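Local atomic coordinates of similarities with probable monooxygenase (Photorhabdus luminescens, PDB entry 4HB9), a protein that binds FAD and is probably a flavin-dependent monooxygenase, related to the aromatic ring hydroxylases. Residues Ile11-Leu16 with Ala334-Ala338; His3-Ala9 with Ile25-Glu31; Gly8-Gly12 with Arg111-Lys115. All blocks are in the same frame, centred on the assembly; numbering follows the deposited sequence.

In the fold
All three contacts are largely buried and all touch the same FAD. Contact 2 pairs strands 3-7 and 26-30 of the parallel sheet. Contacts 1 and 3 both use the start of helix 11-22, which links those two strands in the chain. They share Ile-11 and Gly-12 and lie about 9 Å apart, centre to centre. Contact 1 packs that helix on helix 330-349 by apolar side chains, with glycine and alanine at the closest approach. Contact 3 sets its N-terminal turn against helix 111-119, with a lysine on a carbonyl and an arginine on FAD. Contact 2 relies on backbone hydrogen bonds and lies farthest from the chain's centre. It is also the one with an exposed residue, Lys-26.

Contact 1: Ile11-Leu16 with Ala334-Ala338; sequences IGGTCL and ALRDA. With FAD (flavin-adenine dinucleotide), chain B; EDO (1,2-ethanediol), chain G.
Ala-338 packs its methyl group on helix backbone as well as on side chains. Its CB lies 3.5 Å from the carbonyl O of Gly-12 and equally close to the N of Leu-16. Those two backbone atoms are already hydrogen-bonded to each other within helix 11-22, so the methyl presses on a closed helix hydrogen bond. Cys-15 and Leu-16 CB also lie against it. The axes of the short segments come within 8.0 Å and cross at -28°, both running in nearly the same direction. Small residues make this close approach possible: the CA atoms of Gly-12 and Ala-334 are 4.7 Å apart. Leu-335 covers the next part of the interface. Its CD2 touches Ile-11 CG2 at 3.6 Å and also meets CB and SG of Cys-15. The Cys-15 sulfur is turned opposite its own backbone N (chi1 -168°), which lays it against Leu-335 CD2. Ile-11 splits its two branches. CG2 goes to Leu-335, while CG1 goes to the ribityl chain and pyrophosphate of FAD.

Helix 11-22 is the first helix of the Rossmann-type FAD-binding fold, and its N-terminal end faces the pyrophosphate. Gly-12 N donates to FAD O1P at 2.8 Å, and Ile-11 N donates to O1A at 3.2 Å. The positive end of the helix dipole probably favours the phosphates there. Ala-334 stands on the other side of the interface, with CB 3.6 Å from FAD O5', so both helices line the cofactor. Leu-335 also rests on Ala-54 and Leu-55 of helix 49-58. Asp-337 points to other partners: OD2 accepts from Gly-317 N, and OD1 is hydrogen-bonded to Tyr-369 and His-321.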
loop_
_atom_site.group_PDB
_atom_site.type_symbol
_atom_site.label_atom_id
_atom_site.label_comp_id
_atom_site.label_asym_id
_atom_site.label_seq_id
_atom_site.Cartn_x
_atom_site.Cartn_y
_atom_site.Cartn_z
ATOM N N ILE A 11 2.921 0.112 7.290
ATOM C CA ILE A 11 1.838 -0.817 7.537
ATOM C C ILE A 11 2.359 -2.164 8.027
ATOM O O ILE A 11 1.902 -2.685 9.052
ATOM C CB ILE A 11 1.010 -1.058 6.256
ATOM C CG1 ILE A 11 0.374 0.242 5.742
ATOM C CG2 ILE A 11 -0.063 -2.098 6.495
ATOM C CD1 ILE A 11 -0.521 0.967 6.708
ATOM N N GLY A 12 3.290 -2.740 7.270
ATOM C CA GLY A 12 3.844 -4.047 7.589
ATOM C C GLY A 12 4.651 -4.099 8.870
ATOM O O GLY A 12 4.458 -4.993 9.688
ATOM N N GLY A 13 5.536 -3.127 9.049
ATOM C CA GLY A 13 6.469 -3.125 10.180
ATOM C C GLY A 13 5.780 -2.976 11.520
ATOM O O GLY A 13 6.126 -3.647 12.492
ATOM N N THR A 14 4.784 -2.104 11.576
ATOM C CA THR A 14 4.018 -1.931 12.799
ATOM C C THR A 14 3.189 -3.162 13.104
ATOM O O THR A 14 3.167 -3.624 14.253
ATOM C CB THR A 14 3.134 -0.661 12.750
ATOM O OG1 THR A 14 2.258 -0.707 11.629
ATOM C CG2 THR A 14 3.965 0.586 12.676
ATOM N N CYS A 15 2.529 -3.730 12.094
ATOM C CA CYS A 15 1.753 -4.938 12.316
ATOM C C CYS A 15 2.669 -6.033 12.846
ATOM O O CYS A 15 2.326 -6.715 13.812
ATOM C CB CYS A 15 1.026 -5.423 11.061
ATOM S SG CYS A 15 -0.204 -6.709 11.369
ATOM N N LEU A 16 3.832 -6.196 12.213
ATOM C CA LEU A 16 4.810 -7.187 12.658
ATOM C C LEU A 16 5.211 -6.978 14.114
ATOM O O LEU A 16 5.277 -7.929 14.868
ATOM C CB LEU A 16 6.069 -7.165 11.774
ATOM C CG LEU A 16 7.175 -8.166 12.141
ATOM C CD1 LEU A 16 6.700 -9.608 12.077
ATOM C CD2 LEU A 16 8.391 -7.970 11.230
ATOM N N ALA A 334 1.349 -6.621 2.718
ATOM C CA ALA A 334 2.246 -6.286 3.818
ATOM C C ALA A 334 1.748 -6.839 5.176
ATOM O O ALA A 334 2.530 -7.393 5.977
ATOM C CB ALA A 334 2.452 -4.790 3.912
ATOM N N LEU A 335 0.452 -6.706 5.417
ATOM C CA LEU A 335 -0.180 -7.258 6.613
ATOM C C LEU A 335 -0.113 -8.785 6.643
ATOM O O LEU A 335 0.222 -9.378 7.665
ATOM C CB LEU A 335 -1.641 -6.798 6.698
ATOM C CG LEU A 335 -1.794 -5.315 6.973
ATOM C CD1 LEU A 335 -3.251 -4.879 6.759
ATOM C CD2 LEU A 335 -1.285 -4.963 8.364
ATOM N N ARG A 336 -0.445 -9.406 5.516
ATOM C CA ARG A 336 -0.339 -10.842 5.370
ATOM C C ARG A 336 1.074 -11.351 5.707
ATOM O O ARG A 336 1.212 -12.361 6.402
ATOM C CB ARG A 336 -0.684 -11.225 3.938
ATOM C CG ARG A 336 -0.899 -12.694 3.707
ATOM C CD ARG A 336 -1.396 -12.897 2.290
ATOM N NE ARG A 336 -1.580 -14.306 1.980
ATOM C CZ ARG A 336 -2.031 -14.762 0.808
ATOM N NH1 ARG A 336 -2.352 -13.927 -0.169
ATOM N NH2 ARG A 336 -2.178 -16.057 0.625
ATOM N N ASP A 337 2.089 -10.684 5.160
ATOM C CA ASP A 337 3.496 -10.996 5.467
ATOM C C ASP A 337 3.772 -10.887 6.976
ATOM O O ASP A 337 4.432 -11.749 7.566
ATOM C CB ASP A 337 4.460 -10.033 4.799
ATOM C CG ASP A 337 4.528 -10.157 3.269
ATOM O OD1 ASP A 337 3.991 -11.106 2.646
ATOM O OD2 ASP A 337 5.132 -9.239 2.680
ATOM N N ALA A 338 3.265 -9.831 7.594
ATOM C CA ALA A 338 3.521 -9.566 9.026
ATOM C C ALA A 338 2.954 -10.664 9.918
ATOM O O ALA A 338 3.617 -11.139 10.852
ATOM C CB ALA A 338 2.982 -8.193 9.419
HETATM P PA FAD B . 5.096 1.510 3.824
HETATM O O1A FAD B . 3.742 1.422 4.477
HETATM O O2A FAD B . 5.444 2.403 2.683
HETATM O O5B FAD B . 6.181 1.729 4.980
HETATM C C5B FAD B . 7.562 1.874 4.704
HETATM C C4B FAD B . 8.130 2.603 5.906
HETATM O O4B FAD B . 9.566 2.530 5.852
HETATM C C3B FAD B . 7.736 4.092 5.965
HETATM O O3B FAD B . 7.315 4.472 7.276
HETATM C C2B FAD B . 9.024 4.778 5.559
HETATM O O2B FAD B . 9.203 6.086 6.071
HETATM C C1B FAD B . 10.070 3.815 6.140
HETATM N N9A FAD B . 11.407 3.885 5.549
HETATM C C8A FAD B . 11.731 3.914 4.229
HETATM N N7A FAD B . 13.085 3.903 4.058
HETATM C C5A FAD B . 13.619 3.875 5.298
HETATM C C6A FAD B . 14.999 3.865 5.821
HETATM N N6A FAD B . 16.006 3.909 4.918
HETATM N N1A FAD B . 15.179 3.851 7.158
HETATM C C2A FAD B . 14.130 3.796 8.010
HETATM N N3A FAD B . 12.842 3.799 7.612
HETATM C C4A FAD B . 12.535 3.836 6.273
HETATM N N1 FAD B . -3.073 -1.212 -0.475
HETATM C C2 FAD B . -4.148 -1.999 -0.243
HETATM O O2 FAD B . -4.013 -3.203 0.168
HETATM N N3 FAD B . -5.391 -1.517 -0.434
HETATM C C4 FAD B . -5.670 -0.296 -0.903
HETATM O O4 FAD B . -6.865 0.068 -1.061
HETATM C C4X FAD B . -4.554 0.600 -1.218
HETATM N N5 FAD B . -4.744 1.868 -1.685
HETATM C C5X FAD B . -3.675 2.647 -1.967
HETATM C C6 FAD B . -3.851 3.932 -2.468
HETATM C C7 FAD B . -2.763 4.757 -2.758
HETATM C C7M FAD B . -2.956 6.160 -3.303
HETATM C C8 FAD B . -1.395 4.257 -2.543
HETATM C C8M FAD B . -0.195 5.131 -2.835
HETATM C C9 FAD B . -1.211 2.972 -2.042
HETATM C C9A FAD B . -2.288 2.138 -1.741
HETATM N N10 FAD B . -2.094 0.833 -1.236
HETATM C C10 FAD B . -3.203 0.037 -0.972
HETATM C "C1'" FAD B . -0.750 0.253 -1.036
HETATM C "C2'" FAD B . -0.241 0.394 0.397
HETATM O "O2'" FAD B . -0.370 1.729 0.856
HETATM C "C3'" FAD B . 1.229 -0.017 0.441
HETATM O "O3'" FAD B . 1.396 -1.201 -0.338
HETATM C "C4'" FAD B . 1.661 -0.303 1.873
HETATM O "O4'" FAD B . 1.903 0.940 2.505
HETATM C "C5'" FAD B . 2.921 -1.138 1.942
HETATM O "O5'" FAD B . 3.217 -1.331 3.310
HETATM P P FAD B . 4.768 -1.359 3.739
HETATM O O1P FAD B . 4.732 -1.476 5.244
HETATM O O2P FAD B . 5.485 -2.388 2.905
HETATM O O3P FAD B . 5.441 0.031 3.304
HETATM C C1 EDO G . -4.004 -9.411 -1.033
HETATM O O1 EDO G . -5.077 -10.235 -1.487
HETATM C C2 EDO G . -3.402 -10.048 0.207
HETATM O O2 EDO G . -2.419 -11.002 -0.152
#

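Contact 2: His3-Ala9 with Ile25-Glu31; sequences HVGIIGA and IKVTIYE. With FAD (flavin-adenine dinucleotide), chain B; EDO (1,2-ethanediol), chain L.
Ile-6 and Val-27 meet in the tightly packed part of this contact, with Ile-6 CD1 only 3.5 Å from Val-27 CG2. Ile-29 lies on the same sheet face and sets CG1 against Ile-6 CB. Its other branch, CG2, reaches the methyl of Ala-9. Helix 11-22 covers this face through Leu-16, Ala-17 and Leu-20. The strands 3-7 and 26-30 run parallel, in register from Val-4 with Val-27 to Ile-7 with Tyr-30. With helix 11-22 they form the beta-alpha-beta unit of a Rossmann-type fold. Five backbone hydrogen bonds join the segments, from Val-4 N on Lys-26 O to Gly-8 N on Tyr-30 O. The hydrogen bond from Tyr-30 N to Ile-6 O is 2.7 Å long.

Next to Tyr-30, Glu-31 grips the adenosine ribose of FAD. Its OE1 takes FAD O3B at 2.6 Å and Ala-9 N at 2.8 Å, the latter on the lone pair away from OE2. OE2 takes O2B at 2.5 Å. The bend at chi2 (59°) brings the carboxylate back toward Ala-9.

The looser side is around His-3 and Lys-26, where Lys-26 is exposed. Its chain passes over one face of the His-3 ring, with NZ 3.6 Å above the plane. At the ring edge, His-3 NE2 and Thr-28 OG1 share a hydrogen bond of 2.7 Å.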
loop_
_atom_site.group_PDB
_atom_site.type_symbol
_atom_site.label_atom_id
_atom_site.label_comp_id
_atom_site.label_asym_id
_atom_site.label_seq_id
_atom_site.Cartn_x
_atom_site.Cartn_y
_atom_site.Cartn_z
ATOM N N HIS A 3 16.575 -10.413 19.548
ATOM C CA HIS A 3 16.077 -9.066 19.359
ATOM C C HIS A 3 15.839 -8.884 17.871
ATOM O O HIS A 3 16.764 -9.026 17.075
ATOM C CB HIS A 3 17.128 -8.080 19.877
ATOM C CG HIS A 3 16.724 -6.645 19.769
ATOM N ND1 HIS A 3 17.626 -5.613 19.897
ATOM C CD2 HIS A 3 15.528 -6.072 19.496
ATOM C CE1 HIS A 3 16.991 -4.462 19.745
ATOM N NE2 HIS A 3 15.719 -4.718 19.490
ATOM N N VAL A 4 14.594 -8.603 17.488
ATOM C CA VAL A 4 14.255 -8.381 16.079
ATOM C C VAL A 4 14.279 -6.879 15.834
ATOM O O VAL A 4 13.659 -6.091 16.575
ATOM C CB VAL A 4 12.876 -9.001 15.708
ATOM C CG1 VAL A 4 12.528 -8.718 14.257
ATOM C CG2 VAL A 4 12.877 -10.502 15.943
ATOM N N GLY A 5 15.049 -6.467 14.831
ATOM C CA GLY A 5 15.081 -5.079 14.393
ATOM C C GLY A 5 14.327 -4.964 13.091
ATOM O O GLY A 5 14.593 -5.732 12.159
ATOM N N ILE A 6 13.401 -4.001 13.034
ATOM C CA ILE A 6 12.578 -3.770 11.845
ATOM C C ILE A 6 12.903 -2.370 11.309
ATOM O O ILE A 6 12.881 -1.383 12.068
ATOM C CB ILE A 6 11.064 -3.833 12.170
ATOM C CG1 ILE A 6 10.690 -5.186 12.770
ATOM C CG2 ILE A 6 10.242 -3.549 10.901
ATOM C CD1 ILE A 6 9.291 -5.249 13.391
ATOM N N ILE A 7 13.247 -2.282 10.027
ATOM C CA ILE A 7 13.405 -0.980 9.374
ATOM C C ILE A 7 12.058 -0.606 8.759
ATOM O O ILE A 7 11.561 -1.321 7.867
ATOM C CB ILE A 7 14.478 -0.962 8.276
ATOM C CG1 ILE A 7 15.812 -1.572 8.773
ATOM C CG2 ILE A 7 14.710 0.461 7.817
ATOM C CD1 ILE A 7 16.368 -1.005 10.058
ATOM N N GLY A 8 11.470 0.485 9.265
ATOM C CA GLY A 8 10.197 0.995 8.757
ATOM C C GLY A 8 8.998 0.772 9.660
ATOM O O GLY A 8 8.597 -0.368 9.913
ATOM N N ALA A 9 8.432 1.875 10.143
ATOM C CA ALA A 9 7.164 1.864 10.860
ATOM C C ALA A 9 6.027 2.194 9.895
ATOM O O ALA A 9 5.264 3.158 10.094
ATOM C CB ALA A 9 7.174 2.849 11.989
ATOM N N ILE A 25 8.328 -11.653 21.987
ATOM C CA ILE A 25 9.610 -11.427 21.307
ATOM C C ILE A 25 10.013 -9.979 21.416
ATOM O O ILE A 25 9.184 -9.080 21.287
ATOM C CB ILE A 25 9.499 -11.905 19.846
ATOM C CG1 ILE A 25 9.262 -13.415 19.842
ATOM C CG2 ILE A 25 10.726 -11.525 19.037
ATOM C CD1 ILE A 25 8.768 -13.974 18.524
ATOM N N LYS A 26 11.292 -9.733 21.669
ATOM C CA LYS A 26 11.817 -8.388 21.782
ATOM C C LYS A 26 11.938 -7.779 20.389
ATOM O O LYS A 26 12.475 -8.415 19.478
ATOM C CB LYS A 26 13.197 -8.422 22.439
ATOM C CG LYS A 26 13.799 -7.058 22.730
ATOM C CD LYS A 26 15.209 -7.215 23.269
ATOM C CE LYS A 26 15.685 -5.948 23.952
ATOM N NZ LYS A 26 15.492 -4.726 23.121
ATOM N N VAL A 27 11.443 -6.558 20.224
ATOM C CA VAL A 27 11.365 -5.952 18.899
ATOM C C VAL A 27 11.565 -4.458 18.994
ATOM O O VAL A 27 11.049 -3.787 19.921
ATOM C CB VAL A 27 10.026 -6.320 18.177
ATOM C CG1 VAL A 27 8.838 -5.981 19.051
ATOM C CG2 VAL A 27 9.914 -5.656 16.799
ATOM N N THR A 28 12.311 -3.932 18.032
ATOM C CA THR A 28 12.480 -2.509 17.853
ATOM C C THR A 28 12.246 -2.155 16.382
ATOM O O THR A 28 12.633 -2.914 15.475
ATOM C CB THR A 28 13.916 -2.078 18.258
ATOM O OG1 THR A 28 14.183 -2.494 19.602
ATOM C CG2 THR A 28 14.079 -0.599 18.159
ATOM N N ILE A 29 11.608 -1.005 16.153
ATOM C CA ILE A 29 11.435 -0.479 14.818
ATOM C C ILE A 29 12.229 0.785 14.665
ATOM O O ILE A 29 12.163 1.660 15.512
ATOM C CB ILE A 29 9.956 -0.109 14.508
ATOM C CG1 ILE A 29 9.044 -1.336 14.581
ATOM C CG2 ILE A 29 9.864 0.540 13.137
ATOM C CD1 ILE A 29 7.571 -0.970 14.552
ATOM N N TYR A 30 12.939 0.905 13.555
ATOM C CA TYR A 30 13.678 2.117 13.217
ATOM C C TYR A 30 13.017 2.761 12.000
ATOM O O TYR A 30 12.922 2.160 10.939
ATOM C CB TYR A 30 15.162 1.807 12.953
ATOM C CG TYR A 30 15.763 0.981 14.068
ATOM C CD1 TYR A 30 16.298 1.590 15.213
ATOM C CD2 TYR A 30 15.747 -0.402 14.009
ATOM C CE1 TYR A 30 16.827 0.820 16.247
ATOM C CE2 TYR A 30 16.267 -1.164 15.034
ATOM C CZ TYR A 30 16.809 -0.552 16.134
ATOM O OH TYR A 30 17.319 -1.348 17.138
ATOM N N GLU A 31 12.549 3.984 12.193
ATOM C CA GLU A 31 11.764 4.718 11.190
ATOM C C GLU A 31 12.442 6.018 10.829
ATOM O O GLU A 31 12.856 6.773 11.709
ATOM C CB GLU A 31 10.344 4.990 11.731
ATOM C CG GLU A 31 9.537 6.004 10.927
ATOM C CD GLU A 31 9.343 5.595 9.465
ATOM O OE1 GLU A 31 8.988 4.430 9.220
ATOM O OE2 GLU A 31 9.530 6.451 8.573
HETATM P PA FAD B . 5.096 1.510 3.824
HETATM O O1A FAD B . 3.742 1.422 4.477
HETATM O O2A FAD B . 5.444 2.403 2.683
HETATM O O5B FAD B . 6.181 1.729 4.980
HETATM C C5B FAD B . 7.562 1.874 4.704
HETATM C C4B FAD B . 8.130 2.603 5.906
HETATM O O4B FAD B . 9.566 2.530 5.852
HETATM C C3B FAD B . 7.736 4.092 5.965
HETATM O O3B FAD B . 7.315 4.472 7.276
HETATM C C2B FAD B . 9.024 4.778 5.559
HETATM O O2B FAD B . 9.203 6.086 6.071
HETATM C C1B FAD B . 10.070 3.815 6.140
HETATM N N9A FAD B . 11.407 3.885 5.549
HETATM C C8A FAD B . 11.731 3.914 4.229
HETATM N N7A FAD B . 13.085 3.903 4.058
HETATM C C5A FAD B . 13.619 3.875 5.298
HETATM C C6A FAD B . 14.999 3.865 5.821
HETATM N N6A FAD B . 16.006 3.909 4.918
HETATM N N1A FAD B . 15.179 3.851 7.158
HETATM C C2A FAD B . 14.130 3.796 8.010
HETATM N N3A FAD B . 12.842 3.799 7.612
HETATM C C4A FAD B . 12.535 3.836 6.273
HETATM N N1 FAD B . -3.073 -1.212 -0.475
HETATM C C2 FAD B . -4.148 -1.999 -0.243
HETATM O O2 FAD B . -4.013 -3.203 0.168
HETATM N N3 FAD B . -5.391 -1.517 -0.434
HETATM C C4 FAD B . -5.670 -0.296 -0.903
HETATM O O4 FAD B . -6.865 0.068 -1.061
HETATM C C4X FAD B . -4.554 0.600 -1.218
HETATM N N5 FAD B . -4.744 1.868 -1.685
HETATM C C5X FAD B . -3.675 2.647 -1.967
HETATM C C6 FAD B . -3.851 3.932 -2.468
HETATM C C7 FAD B . -2.763 4.757 -2.758
HETATM C C7M FAD B . -2.956 6.160 -3.303
HETATM C C8 FAD B . -1.395 4.257 -2.543
HETATM C C8M FAD B . -0.195 5.131 -2.835
HETATM C C9 FAD B . -1.211 2.972 -2.042
HETATM C C9A FAD B . -2.288 2.138 -1.741
HETATM N N10 FAD B . -2.094 0.833 -1.236
HETATM C C10 FAD B . -3.203 0.037 -0.972
HETATM C "C1'" FAD B . -0.750 0.253 -1.036
HETATM C "C2'" FAD B . -0.241 0.394 0.397
HETATM O "O2'" FAD B . -0.370 1.729 0.856
HETATM C "C3'" FAD B . 1.229 -0.017 0.441
HETATM O "O3'" FAD B . 1.396 -1.201 -0.338
HETATM C "C4'" FAD B . 1.661 -0.303 1.873
HETATM O "O4'" FAD B . 1.903 0.940 2.505
HETATM C "C5'" FAD B . 2.921 -1.138 1.942
HETATM O "O5'" FAD B . 3.217 -1.331 3.310
HETATM P P FAD B . 4.768 -1.359 3.739
HETATM O O1P FAD B . 4.732 -1.476 5.244
HETATM O O2P FAD B . 5.485 -2.388 2.905
HETATM O O3P FAD B . 5.441 0.031 3.304
HETATM C C1 EDO L . 5.259 7.582 9.860
HETATM O O1 EDO L . 5.702 6.383 10.500
HETATM C C2 EDO L . 6.200 7.859 8.708
HETATM O O2 EDO L . 6.045 6.868 7.684
#

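Contact 3: Gly8-Gly12 with Arg111-Lys115; sequences GAGIG and RTELK. With FAD (flavin-adenine dinucleotide), chain B; EDO (1,2-ethanediol), chain L.
The glycine-rich turn of the Rossmann-type FAD site, a GxGxxG-like sequence starting at Gly-8, meets helix 111-119 here. Gly-10 is the N-cap of helix 11-22, and its CA comes within 3.2 Å of FAD O5B. Gly-8 CA likewise packs on the adenosine ribose, at O4B. The turn and Arg-111 both grip the cofactor.

Arg-111 runs out extended, with CG opposite the backbone N (chi1 -180°), and brings its guanidinium to the middle of FAD. NH1 donates to the ribityl O4' at 2.8 Å in an almost straight bond (173°). NH2 donates to phosphate O1A at 2.9 Å, in the plane of the group. One arginine thus spans the ribityl chain and the pyrophosphate, and its positive charge probably offsets the phosphate charge. Ile-11 CD1 lies over one guanidinium face, offset toward its rim. The same methyl touches Leu-114 CD2 at 3.8 Å, and these two side chains cross at about a right angle. It also meets the CD of Lys-115. Leu-114 is backed by Ile-45 and Phe-67.

Lys-115 coils back over the turn, bent at each torsion from chi2 to chi4. Its NZ donates to Ala-9 O at 3.1 Å, in the carbonyl plane. A water bridges the same two atoms, accepting from NZ and donating to Ala-9 O, at 2.7 Å from each.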
loop_
_atom_site.group_PDB
_atom_site.type_symbol
_atom_site.label_atom_id
_atom_site.label_comp_id
_atom_site.label_asym_id
_atom_site.label_seq_id
_atom_site.Cartn_x
_atom_site.Cartn_y
_atom_site.Cartn_z
ATOM N N GLY A 8 11.470 0.485 9.265
ATOM C CA GLY A 8 10.197 0.995 8.757
ATOM C C GLY A 8 8.998 0.772 9.660
ATOM O O GLY A 8 8.597 -0.368 9.913
ATOM N N ALA A 9 8.432 1.875 10.143
ATOM C CA ALA A 9 7.164 1.864 10.860
ATOM C C ALA A 9 6.027 2.194 9.895
ATOM O O ALA A 9 5.264 3.158 10.094
ATOM C CB ALA A 9 7.174 2.849 11.989
ATOM N N GLY A 10 5.936 1.396 8.838
ATOM C CA GLY A 10 4.817 1.462 7.896
ATOM C C GLY A 10 3.760 0.446 8.255
ATOM O O GLY A 10 3.695 -0.052 9.376
ATOM N N ILE A 11 2.921 0.112 7.290
ATOM C CA ILE A 11 1.838 -0.817 7.537
ATOM C C ILE A 11 2.359 -2.164 8.027
ATOM O O ILE A 11 1.902 -2.685 9.052
ATOM C CB ILE A 11 1.010 -1.058 6.256
ATOM C CG1 ILE A 11 0.374 0.242 5.742
ATOM C CG2 ILE A 11 -0.063 -2.098 6.495
ATOM C CD1 ILE A 11 -0.521 0.967 6.708
ATOM N N GLY A 12 3.290 -2.740 7.270
ATOM C CA GLY A 12 3.844 -4.047 7.589
ATOM C C GLY A 12 4.651 -4.099 8.870
ATOM O O GLY A 12 4.458 -4.993 9.688
ATOM N N ARG A 111 -5.796 5.971 5.247
ATOM C CA ARG A 111 -4.418 5.635 5.619
ATOM C C ARG A 111 -4.020 6.301 6.924
ATOM O O ARG A 111 -3.396 5.661 7.788
ATOM C CB ARG A 111 -3.419 5.975 4.528
ATOM C CG ARG A 111 -2.012 5.592 4.976
ATOM C CD ARG A 111 -0.960 5.654 3.898
ATOM N NE ARG A 111 0.329 5.213 4.441
ATOM C CZ ARG A 111 0.950 4.066 4.136
ATOM N NH1 ARG A 111 0.431 3.221 3.268
ATOM N NH2 ARG A 111 2.099 3.764 4.731
ATOM N N THR A 112 -4.404 7.561 7.114
ATOM C CA THR A 112 -4.022 8.269 8.350
ATOM C C THR A 112 -4.597 7.586 9.609
ATOM O O THR A 112 -3.869 7.349 10.561
ATOM C CB THR A 112 -4.328 9.780 8.335
ATOM O OG1 THR A 112 -3.916 10.359 9.585
ATOM C CG2 THR A 112 -5.810 10.058 8.145
ATOM N N GLU A 113 -5.871 7.203 9.598
ATOM C CA GLU A 113 -6.432 6.498 10.750
ATOM C C GLU A 113 -5.792 5.142 10.985
ATOM O O GLU A 113 -5.570 4.768 12.119
ATOM C CB GLU A 113 -7.948 6.299 10.616
ATOM C CG GLU A 113 -8.795 7.571 10.751
ATOM C CD GLU A 113 -10.200 7.336 10.182
ATOM O OE1 GLU A 113 -10.312 7.050 8.960
ATOM O OE2 GLU A 113 -11.167 7.292 10.979
ATOM N N LEU A 114 -5.574 4.389 9.915
ATOM C CA LEU A 114 -4.979 3.086 10.023
ATOM C C LEU A 114 -3.599 3.203 10.659
ATOM O O LEU A 114 -3.276 2.423 11.588
ATOM C CB LEU A 114 -4.908 2.391 8.674
ATOM C CG LEU A 114 -4.311 0.990 8.654
ATOM C CD1 LEU A 114 -5.070 0.044 9.557
ATOM C CD2 LEU A 114 -4.286 0.473 7.235
ATOM N N LYS A 115 -2.812 4.184 10.222
ATOM C CA LYS A 115 -1.462 4.382 10.819
ATOM C C LYS A 115 -1.514 4.765 12.304
ATOM O O LYS A 115 -0.729 4.269 13.110
ATOM C CB LYS A 115 -0.636 5.408 10.053
ATOM C CG LYS A 115 -0.080 4.907 8.720
ATOM C CD LYS A 115 0.777 3.639 8.810
ATOM C CE LYS A 115 1.968 3.731 9.782
ATOM N NZ LYS A 115 2.796 4.939 9.522
HETATM P PA FAD B . 5.096 1.510 3.824
HETATM O O1A FAD B . 3.742 1.422 4.477
HETATM O O2A FAD B . 5.444 2.403 2.683
HETATM O O5B FAD B . 6.181 1.729 4.980
HETATM C C5B FAD B . 7.562 1.874 4.704
HETATM C C4B FAD B . 8.130 2.603 5.906
HETATM O O4B FAD B . 9.566 2.530 5.852
HETATM C C3B FAD B . 7.736 4.092 5.965
HETATM O O3B FAD B . 7.315 4.472 7.276
HETATM C C2B FAD B . 9.024 4.778 5.559
HETATM O O2B FAD B . 9.203 6.086 6.071
HETATM C C1B FAD B . 10.070 3.815 6.140
HETATM N N9A FAD B . 11.407 3.885 5.549
HETATM C C8A FAD B . 11.731 3.914 4.229
HETATM N N7A FAD B . 13.085 3.903 4.058
HETATM C C5A FAD B . 13.619 3.875 5.298
HETATM C C6A FAD B . 14.999 3.865 5.821
HETATM N N6A FAD B . 16.006 3.909 4.918
HETATM N N1A FAD B . 15.179 3.851 7.158
HETATM C C2A FAD B . 14.130 3.796 8.010
HETATM N N3A FAD B . 12.842 3.799 7.612
HETATM C C4A FAD B . 12.535 3.836 6.273
HETATM N N1 FAD B . -3.073 -1.212 -0.475
HETATM C C2 FAD B . -4.148 -1.999 -0.243
HETATM O O2 FAD B . -4.013 -3.203 0.168
HETATM N N3 FAD B . -5.391 -1.517 -0.434
HETATM C C4 FAD B . -5.670 -0.296 -0.903
HETATM O O4 FAD B . -6.865 0.068 -1.061
HETATM C C4X FAD B . -4.554 0.600 -1.218
HETATM N N5 FAD B . -4.744 1.868 -1.685
HETATM C C5X FAD B . -3.675 2.647 -1.967
HETATM C C6 FAD B . -3.851 3.932 -2.468
HETATM C C7 FAD B . -2.763 4.757 -2.758
HETATM C C7M FAD B . -2.956 6.160 -3.303
HETATM C C8 FAD B . -1.395 4.257 -2.543
HETATM C C8M FAD B . -0.195 5.131 -2.835
HETATM C C9 FAD B . -1.211 2.972 -2.042
HETATM C C9A FAD B . -2.288 2.138 -1.741
HETATM N N10 FAD B . -2.094 0.833 -1.236
HETATM C C10 FAD B . -3.203 0.037 -0.972
HETATM C "C1'" FAD B . -0.750 0.253 -1.036
HETATM C "C2'" FAD B . -0.241 0.394 0.397
HETATM O "O2'" FAD B . -0.370 1.729 0.856
HETATM C "C3'" FAD B . 1.229 -0.017 0.441
HETATM O "O3'" FAD B . 1.396 -1.201 -0.338
HETATM C "C4'" FAD B . 1.661 -0.303 1.873
HETATM O "O4'" FAD B . 1.903 0.940 2.505
HETATM C "C5'" FAD B . 2.921 -1.138 1.942
HETATM O "O5'" FAD B . 3.217 -1.331 3.310
HETATM P P FAD B . 4.768 -1.359 3.739
HETATM O O1P FAD B . 4.732 -1.476 5.244
HETATM O O2P FAD B . 5.485 -2.388 2.905
HETATM O O3P FAD B . 5.441 0.031 3.304
HETATM C C1 EDO L . 5.259 7.582 9.860
HETATM O O1 EDO L . 5.702 6.383 10.500
HETATM C C2 EDO L . 6.200 7.859 8.708
HETATM O O2 EDO L . 6.045 6.868 7.684
HETATM O O HOH W 1 4.271 5.009 11.743
#